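Local coordinates for protein ferredoxin (Rhodopseudomonas palustris, PDB 4LTU) that probably carries electrons through a single [2Fe-2S] cluster, as expected of a ferredoxin of the adrenodoxin/putidaredoxin family, at residues I7-R12 against L100-R105; V51-L56 against D96-R101. All blocks are in the same frame, centred on the assembly; numbering follows the deposited sequence.

Contact 1 (I7-R12 against L100-R105); sequences IHPDGR and LRIPER. Unlike the reference sequence in segment 100-105: Ile102 (reference Leu).
Ile7 and Arg101 form a parallel bridge between strands 3-7 and 99-101, the pairing of N- and C-terminal strands at the heart of the beta-grasp fold of 2Fe-2S ferredoxins. Two backbone hydrogen bonds hold it: Ile7 N gives to Leu100 O (2.7 Å), and Ile102 N, two residues past Leu100 and just beyond strand 99-101, gives to Ile7 O (3.0 Å). The strand pairing ends here, and the first chain enters a type I turn from His8 to Gly11.

The apolar contacts fall on both sides of the bridge. Ile7 and Arg101 lie alongside each other, Ile7 CB meeting Arg101 CG at 3.7 Å; the guanidinium of Arg101 goes on to a salt bridge with Asp54. Ile102 runs alongside His8, its end closing on the ring. Its CG1 sits between backbone N and carbonyl carbon (chi1 38°), which brings CG1 to a tight 3.1 Å from Ile7 O and carries CD1 over a face of the His8 imidazole, a CH-pi contact of 3.8 Å to the ring centroid. Pro9 CD approaches Ile102 O at 3.5 Å and lies near its CG1.

Charge works on the far side of that imidazole. Arg12 NH2 lies over the opposite face, toward the rim, so the buried His8 ring is sandwiched. Asp10 steadies this arginine: OD2 accepts from Arg12 N in an Asx turn, and OD1, through its syn lone pair, meets Arg12 NE in the guanidinium plane at 3.0 Å.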
loop_
_atom_site.group_PDB
_atom_site.type_symbol
_atom_site.label_atom_id
_atom_site.label_comp_id
_atom_site.label_asym_id
_atom_site.label_seq_id
_atom_site.Cartn_x
_atom_site.Cartn_y
_atom_site.Cartn_z
ATOM N N ILE A 7 4.068 1.512 -8.519
ATOM C CA ILE A 7 4.233 0.812 -9.808
ATOM C C ILE A 7 3.018 -0.045 -10.176
ATOM O O ILE A 7 2.602 -0.909 -9.412
ATOM C CB ILE A 7 5.531 -0.029 -9.830
ATOM C CG1 ILE A 7 6.734 0.903 -9.798
ATOM C CG2 ILE A 7 5.572 -0.986 -11.049
ATOM C CD1 ILE A 7 7.836 0.395 -8.937
ATOM N N HIS A 8 2.455 0.230 -11.346
ATOM C CA HIS A 8 1.295 -0.492 -11.885
ATOM C C HIS A 8 1.703 -1.858 -12.399
ATOM O O HIS A 8 2.886 -2.082 -12.692
ATOM C CB HIS A 8 0.604 0.335 -12.978
ATOM C CG HIS A 8 0.005 1.610 -12.458
ATOM N ND1 HIS A 8 0.757 2.743 -12.233
ATOM C CD2 HIS A 8 -1.257 1.910 -12.061
ATOM C CE1 HIS A 8 -0.017 3.688 -11.731
ATOM N NE2 HIS A 8 -1.245 3.214 -11.627
ATOM N N PRO A 9 0.748 -2.791 -12.481
ATOM C CA PRO A 9 1.008 -4.112 -13.054
ATOM C C PRO A 9 1.862 -4.040 -14.326
ATOM O O PRO A 9 2.750 -4.900 -14.535
ATOM C CB PRO A 9 -0.400 -4.634 -13.406
ATOM C CG PRO A 9 -1.368 -3.604 -12.932
ATOM C CD PRO A 9 -0.646 -2.665 -12.015
ATOM N N ASP A 10 1.610 -3.018 -15.153
ATOM C CA ASP A 10 2.306 -2.886 -16.443
ATOM C C ASP A 10 3.752 -2.423 -16.317
ATOM O O ASP A 10 4.527 -2.571 -17.261
ATOM C CB ASP A 10 1.510 -2.022 -17.456
ATOM C CG ASP A 10 1.138 -0.639 -16.924
ATOM O OD1 ASP A 10 0.307 0.013 -17.583
ATOM O OD2 ASP A 10 1.657 -0.174 -15.885
ATOM N N GLY A 11 4.110 -1.857 -15.165
ATOM C CA GLY A 11 5.507 -1.529 -14.854
ATOM C C GLY A 11 5.751 -0.044 -14.876
ATOM O O GLY A 11 6.870 0.421 -14.649
ATOM N N ARG A 12 4.698 0.719 -15.154
ATOM C CA ARG A 12 4.859 2.144 -15.231
ATOM C C ARG A 12 4.769 2.753 -13.836
ATOM O O ARG A 12 4.186 2.152 -12.922
ATOM C CB ARG A 12 3.875 2.760 -16.217
ATOM C CG ARG A 12 2.479 2.911 -15.695
ATOM C CD ARG A 12 1.533 3.093 -16.870
ATOM N NE ARG A 12 0.163 2.762 -16.494
ATOM C CZ ARG A 12 -0.625 3.566 -15.804
ATOM N NH1 ARG A 12 -0.156 4.740 -15.387
ATOM N NH2 ARG A 12 -1.867 3.194 -15.526
ATOM N N LEU A 100 6.002 1.059 -3.863
ATOM C CA LEU A 100 4.917 0.094 -3.733
ATOM C C LEU A 100 4.411 -0.323 -5.101
ATOM O O LEU A 100 4.261 0.503 -5.986
ATOM C CB LEU A 100 3.763 0.651 -2.892
ATOM C CG LEU A 100 4.026 1.307 -1.539
ATOM C CD1 LEU A 100 2.714 2.009 -1.101
ATOM C CD2 LEU A 100 4.523 0.290 -0.513
ATOM N N ARG A 101 4.186 -1.614 -5.270
ATOM C CA ARG A 101 3.601 -2.120 -6.493
ATOM C C ARG A 101 2.198 -2.578 -6.168
ATOM O O ARG A 101 1.939 -3.144 -5.092
ATOM C CB ARG A 101 4.467 -3.231 -7.093
ATOM C CG ARG A 101 5.924 -2.721 -7.340
ATOM C CD ARG A 101 6.764 -3.625 -8.232
ATOM N NE ARG A 101 7.627 -4.475 -7.427
ATOM C CZ ARG A 101 8.951 -4.472 -7.491
ATOM N NH1 ARG A 101 9.581 -3.681 -8.364
ATOM N NH2 ARG A 101 9.639 -5.288 -6.697
ATOM N N ILE A 102 1.301 -2.323 -7.111
ATOM C CA ILE A 102 -0.109 -2.555 -6.955
ATOM C C ILE A 102 -0.522 -3.809 -7.733
ATOM O O ILE A 102 -0.019 -4.058 -8.834
ATOM C CB ILE A 102 -0.956 -1.309 -7.340
ATOM C CG1 ILE A 102 -0.386 -0.570 -8.529
ATOM C CG2 ILE A 102 -1.030 -0.291 -6.166
ATOM C CD1 ILE A 102 -1.028 0.836 -8.724
ATOM N N PRO A 103 -1.423 -4.618 -7.136
ATOM C CA PRO A 103 -1.790 -5.892 -7.677
ATOM C C PRO A 103 -2.697 -5.768 -8.882
ATOM O O PRO A 103 -3.323 -4.735 -9.094
ATOM C CB PRO A 103 -2.545 -6.539 -6.518
ATOM C CG PRO A 103 -3.183 -5.434 -5.855
ATOM C CD PRO A 103 -2.119 -4.374 -5.865
ATOM N N GLU A 104 -2.744 -6.839 -9.663
ATOM C CA GLU A 104 -3.609 -6.950 -10.839
ATOM C C GLU A 104 -5.073 -6.560 -10.535
ATOM O O GLU A 104 -5.763 -5.982 -11.375
ATOM C CB GLU A 104 -3.511 -8.374 -11.366
ATOM C CG GLU A 104 -4.152 -8.621 -12.710
ATOM C CD GLU A 104 -4.202 -10.108 -13.043
ATOM O OE1 GLU A 104 -3.534 -10.508 -14.034
ATOM O OE2 GLU A 104 -4.895 -10.868 -12.304
ATOM N N ARG A 105 -5.537 -6.884 -9.337
ATOM C CA ARG A 105 -6.855 -6.420 -8.882
ATOM C C ARG A 105 -6.983 -6.327 -7.361
ATOM O O ARG A 105 -6.244 -6.943 -6.625
ATOM C CB ARG A 105 -7.975 -7.312 -9.434
ATOM C CG ARG A 105 -7.817 -8.741 -9.071
ATOM C CD ARG A 105 -9.149 -9.409 -9.099
ATOM N NE ARG A 105 -9.400 -10.117 -10.343
ATOM C CZ ARG A 105 -10.065 -11.269 -10.396
ATOM N NH1 ARG A 105 -10.515 -11.829 -9.266
ATOM N NH2 ARG A 105 -10.270 -11.874 -11.566
#

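Contact 2 (V51-L56 against D96-R101); sequences VYVDDL and DGLVLR
Tyr52 N gives a 2.7 Å hydrogen bond to Arg101 O, the shortest backbone bond between the antiparallel strands 50-53 and 99-101 of the beta-grasp sheet. Arg101 N returns one to Tyr52 O at 2.8 Å, nearly straight at 176°, making this a hydrogen-bonded pair; Val53 and Leu100 follow as a non-hydrogen-bonded one. A third bond, from Asp54 N to Val99 O, continues the ladder past the end of strand 50-53, with the donor tilted from the carbonyl plane.

The face bearing Val53 and Leu100 is greasy and buried. Val53 CG2 lies beside Leu100 CD2 at 3.9 Å, while its other branch, CG1, reaches Leu98 CD1; Val51 CG2 touches Leu100 CD2 more loosely. Phe6 of strand 3-7 packs on Leu100 as well. Strand 50-53 directly follows the cluster ligand Cys49, and the Val51 side chain is about 9 Å from the [2Fe-2S] cluster.

The face of Tyr52 and Arg101 is mixed. The Tyr52 ring stacks edge-to-face with His50, whereas the Asp54 side chain crosses that of Arg101 at an angle, its CB resting 3.8 Å from Val99 CB. With CG anti to the backbone N (chi1 -157°), the carboxylate arrives over a face of the guanidinium, the two planes 79° apart. The salt bridge is thus made over that face and not in the guanidinium plane: Asp54 OD1 stands 2.6 Å from Arg101 NH2 and also near CZ.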
loop_
_atom_site.group_PDB
_atom_site.type_symbol
_atom_site.label_atom_id
_atom_site.label_comp_id
_atom_site.label_asym_id
_atom_site.label_seq_id
_atom_site.Cartn_x
_atom_site.Cartn_y
_atom_site.Cartn_z
ATOM N N VAL A 51 -1.216 -3.851 -1.381
ATOM C CA VAL A 51 -0.018 -3.506 -2.156
ATOM C C VAL A 51 1.102 -4.496 -1.892
ATOM O O VAL A 51 1.098 -5.179 -0.875
ATOM C CB VAL A 51 0.527 -2.085 -1.864
ATOM C CG1 VAL A 51 -0.371 -0.990 -2.450
ATOM C CG2 VAL A 51 0.793 -1.877 -0.380
ATOM N N TYR A 52 2.069 -4.567 -2.808
ATOM C CA TYR A 52 3.349 -5.243 -2.536
ATOM C C TYR A 52 4.451 -4.216 -2.291
ATOM O O TYR A 52 4.769 -3.389 -3.142
ATOM C CB TYR A 52 3.759 -6.202 -3.659
ATOM C CG TYR A 52 2.632 -6.990 -4.364
ATOM C CD1 TYR A 52 1.786 -7.844 -3.659
ATOM C CD2 TYR A 52 2.480 -6.919 -5.753
ATOM C CE1 TYR A 52 0.770 -8.578 -4.304
ATOM C CE2 TYR A 52 1.483 -7.654 -6.418
ATOM C CZ TYR A 52 0.635 -8.487 -5.680
ATOM O OH TYR A 52 -0.348 -9.208 -6.343
ATOM N N VAL A 53 5.013 -4.250 -1.096
ATOM C CA VAL A 53 6.141 -3.418 -0.761
ATOM C C VAL A 53 7.379 -3.965 -1.496
ATOM O O VAL A 53 7.537 -5.198 -1.656
ATOM C CB VAL A 53 6.366 -3.428 0.742
ATOM C CG1 VAL A 53 7.470 -2.472 1.120
ATOM C CG2 VAL A 53 5.053 -3.046 1.462
ATOM N N ASP A 54 8.225 -3.059 -1.980
ATOM C CA ASP A 54 9.449 -3.488 -2.624
ATOM C C ASP A 54 10.303 -4.294 -1.655
ATOM O O ASP A 54 10.522 -3.883 -0.504
ATOM C CB ASP A 54 10.256 -2.306 -3.160
ATOM C CG ASP A 54 11.186 -2.723 -4.277
ATOM O OD1 ASP A 54 10.727 -3.486 -5.161
ATOM O OD2 ASP A 54 12.371 -2.299 -4.272
ATOM N N ASP A 55 10.777 -5.437 -2.155
ATOM C CA ASP A 55 11.692 -6.344 -1.454
ATOM C C ASP A 55 12.675 -5.645 -0.500
ATOM O O ASP A 55 12.900 -6.111 0.610
ATOM C CB ASP A 55 12.450 -7.195 -2.494
ATOM C CG ASP A 55 13.353 -8.263 -1.850
ATOM O OD1 ASP A 55 12.960 -8.830 -0.793
ATOM O OD2 ASP A 55 14.452 -8.529 -2.412
ATOM N N LEU A 56 13.234 -4.520 -0.938
ATOM C CA LEU A 56 14.225 -3.776 -0.176
ATOM C C LEU A 56 13.674 -2.814 0.865
ATOM O O LEU A 56 14.415 -2.395 1.766
ATOM C CB LEU A 56 15.192 -3.041 -1.127
ATOM C CG LEU A 56 15.899 -3.910 -2.175
ATOM C CD1 LEU A 56 16.371 -3.039 -3.320
ATOM C CD2 LEU A 56 17.065 -4.798 -1.607
ATOM N N ASP A 96 10.747 8.142 2.825
ATOM C CA ASP A 96 10.826 9.013 1.659
ATOM C C ASP A 96 11.576 8.166 0.665
ATOM O O ASP A 96 12.709 7.734 0.949
ATOM C CB ASP A 96 11.585 10.307 2.002
ATOM C CG ASP A 96 11.672 11.305 0.832
ATOM O OD1 ASP A 96 11.135 11.078 -0.271
ATOM O OD2 ASP A 96 12.296 12.363 1.040
ATOM N N GLY A 97 10.928 7.875 -0.457
ATOM C CA GLY A 97 11.456 6.935 -1.456
ATOM C C GLY A 97 10.779 5.566 -1.516
ATOM O O GLY A 97 11.080 4.757 -2.411
ATOM N N LEU A 98 9.855 5.302 -0.583
ATOM C CA LEU A 98 9.153 4.007 -0.519
ATOM C C LEU A 98 8.526 3.593 -1.845
ATOM O O LEU A 98 7.854 4.394 -2.521
ATOM C CB LEU A 98 8.076 4.027 0.573
ATOM C CG LEU A 98 7.290 2.735 0.840
ATOM C CD1 LEU A 98 8.144 1.657 1.499
ATOM C CD2 LEU A 98 6.057 3.044 1.668
ATOM N N VAL A 99 8.730 2.326 -2.209
ATOM C CA VAL A 99 8.259 1.843 -3.489
ATOM C C VAL A 99 7.150 0.837 -3.248
ATOM O O VAL A 99 7.324 -0.119 -2.493
ATOM C CB VAL A 99 9.405 1.205 -4.307
ATOM C CG1 VAL A 99 8.880 0.555 -5.640
ATOM C CG2 VAL A 99 10.486 2.213 -4.581
ATOM N N LEU A 100 6.002 1.059 -3.863
ATOM C CA LEU A 100 4.917 0.094 -3.733
ATOM C C LEU A 100 4.411 -0.323 -5.101
ATOM O O LEU A 100 4.261 0.503 -5.986
ATOM C CB LEU A 100 3.763 0.651 -2.892
ATOM C CG LEU A 100 4.026 1.307 -1.539
ATOM C CD1 LEU A 100 2.714 2.009 -1.101
ATOM C CD2 LEU A 100 4.523 0.290 -0.513
ATOM N N ARG A 101 4.186 -1.614 -5.270
ATOM C CA ARG A 101 3.601 -2.120 -6.493
ATOM C C ARG A 101 2.198 -2.578 -6.168
ATOM O O ARG A 101 1.939 -3.144 -5.092
ATOM C CB ARG A 101 4.467 -3.231 -7.093
ATOM C CG ARG A 101 5.924 -2.721 -7.340
ATOM C CD ARG A 101 6.764 -3.625 -8.232
ATOM N NE ARG A 101 7.627 -4.475 -7.427
ATOM C CZ ARG A 101 8.951 -4.472 -7.491
ATOM N NH1 ARG A 101 9.581 -3.681 -8.364
ATOM N NH2 ARG A 101 9.639 -5.288 -6.697
#

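Strand 3-7 opens the chain, and contact 1 returns to its end only after 87 residues, a loop that holds all four cluster cysteines. Contact 2 nests inside it, closing a shorter loop that leaves strand 50-53 and includes helix 66-72, strand 83-85 and Cys87. Both end on strand 99-101, which lies between strands 3-7 and 50-53, parallel to the first and antiparallel to the second, so Leu100 and Arg101 serve both contacts. The two also meet directly: Ile7 CD1 packs on Val99 CG1 at 3.5 Å, and Ile102 CG2 on Val51 CG1. Together they join the N-terminal hairpin to strands 50-53 and 83-85, next to which the cluster cysteines Cys49 and Cys87 lie.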